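Local coordinates for cell division protein SepF (Methanobrevibacter smithii, PDB 7AL1) that probably anchors the cell division protein FtsZ to the membrane in this archaeon, the chain being the FtsZ-binding SepF domain of the longer protein, at residues P19-I22 against D23-N26. Sequence-based numbering, arbitrary orientation.
Sequences PKTI and DDIN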
loop_
_atom_site.group_PDB
_atom_site.type_symbol
_atom_site.label_atom_id
_atom_site.label_comp_id
_atom_site.label_asym_id
_atom_site.label_seq_id
_atom_site.Cartn_x
_atom_site.Cartn_y
_atom_site.Cartn_z
ATOM N N PRO A 19 5.535 13.124 2.864
ATOM C CA PRO A 19 5.536 14.589 2.799
ATOM C C PRO A 19 6.422 15.205 3.866
ATOM O O PRO A 19 6.507 14.724 5.006
ATOM C CB PRO A 19 4.068 14.979 3.039
ATOM C CG PRO A 19 3.428 13.769 3.624
ATOM C CD PRO A 19 4.177 12.590 3.068
ATOM N N LYS A 20 7.043 16.331 3.506
ATOM C CA LYS A 20 7.840 17.116 4.441
ATOM C C LYS A 20 7.310 18.516 4.663
ATOM O O LYS A 20 7.743 19.172 5.624
ATOM C CB LYS A 20 9.286 17.231 3.943
ATOM C CG LYS A 20 9.994 15.909 3.845
ATOM C CD LYS A 20 11.488 16.120 3.677
ATOM C CE LYS A 20 12.192 14.799 3.495
ATOM N NZ LYS A 20 13.657 15.003 3.332
ATOM N N THR A 21 6.375 18.989 3.838
ATOM C CA THR A 21 5.862 20.348 3.891
ATOM C C THR A 21 4.354 20.317 3.699
ATOM O O THR A 21 3.783 19.307 3.264
ATOM C CB THR A 21 6.464 21.216 2.783
ATOM O OG1 THR A 21 6.034 20.726 1.504
ATOM C CG2 THR A 21 7.977 21.186 2.841
ATOM N N ILE A 22 3.713 21.460 3.975
ATOM C CA ILE A 22 2.281 21.596 3.702
ATOM C C ILE A 22 2.007 21.455 2.206
ATOM O O ILE A 22 0.999 20.863 1.785
ATOM C CB ILE A 22 1.741 22.934 4.242
ATOM C CG1 ILE A 22 1.924 23.011 5.762
ATOM C CG2 ILE A 22 0.271 23.094 3.863
ATOM C CD1 ILE A 22 1.361 24.280 6.399
ATOM N N ASP A 23 2.889 21.999 1.369
ATOM C CA ASP A 23 2.682 21.869 -0.070
ATOM C C ASP A 23 2.697 20.405 -0.476
ATOM O O ASP A 23 1.950 19.993 -1.371
ATOM C CB ASP A 23 3.736 22.655 -0.834
ATOM C CG ASP A 23 3.594 24.145 -0.648
ATOM O OD1 ASP A 23 2.488 24.609 -0.294
ATOM O OD2 ASP A 23 4.605 24.848 -0.848
ATOM N N ASP A 24 3.545 19.589 0.163
ATOM C CA ASP A 24 3.545 18.174 -0.183
ATOM C C ASP A 24 2.202 17.540 0.179
ATOM O O ASP A 24 1.698 16.655 -0.533
ATOM C CB ASP A 24 4.648 17.438 0.581
ATOM C CG ASP A 24 6.018 17.803 0.118
ATOM O OD1 ASP A 24 6.158 18.389 -0.984
ATOM O OD2 ASP A 24 6.981 17.477 0.862
ATOM N N ILE A 25 1.628 17.961 1.314
ATOM C CA ILE A 25 0.305 17.472 1.675
ATOM C C ILE A 25 -0.701 17.821 0.587
ATOM O O ILE A 25 -1.538 17.000 0.198
ATOM C CB ILE A 25 -0.120 18.037 3.037
ATOM C CG1 ILE A 25 0.783 17.528 4.175
ATOM C CG2 ILE A 25 -1.574 17.689 3.348
ATOM C CD1 ILE A 25 0.644 18.328 5.494
ATOM N N ASN A 26 -0.675 19.067 0.110
ATOM C CA ASN A 26 -1.643 19.498 -0.882
ATOM C C ASN A 26 -1.408 18.788 -2.194
ATOM O O ASN A 26 -2.356 18.549 -2.928
ATOM C CB ASN A 26 -1.616 21.011 -0.972
ATOM C CG ASN A 26 -2.311 21.649 0.219
ATOM O OD1 ASN A 26 -3.261 21.071 0.765
ATOM N ND2 ASN A 26 -1.845 22.803 0.645
#
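Thr21 and Asp24 clasp each other in a capping box at the N-terminus of helix 22-33, where the loop leaving strand 13-17 turns into the helix. Thr21 is the N-cap: its OG1 accepts from Asp24 N at 3.0 Å, and chi1 of 65° sets OG1 between its own backbone N and carbonyl carbon, turned to the Asp24 amide. The reciprocal bond of the box is weak, Thr21 N lying 3.4 Å from Asp24 OD2. The residue before the N-cap adds a firmer grip: Asp24 OD2 accepts from Lys20 N at 2.9 Å through its anti lone pair, in a nearly straight bond, so two successive loop amides converge on OD2. Placed at the start of the helix, the carboxylate charge probably also interacts favourably with the helix dipole.

Behind the cap the regular helical bonds begin, Ile25 N to Thr21 O (3.2 Å) and Asn26 N to Ile22 O (3.0 Å).

Packing continues on the buried side. Pro19 lays CB against Asp24 CB at 3.5 Å, and the same CB makes a looser apolar contact with Ile25 CG1; both Pro19 and Ile25 rest on Leu46 of helix 44-49, while Ile25 also meets Ala57 of helix 51-68. This ties the helix start to the two helices beside it. One turn apart at the start of the helix, the side chains of Ile22 and Asn26 run side by side in the same direction. Asn26 OD1 is hydrogen-bonded to Lys60 NZ of helix 51-68, and Asn26 ND2 lies 3.9 Å from Ile22 CG2.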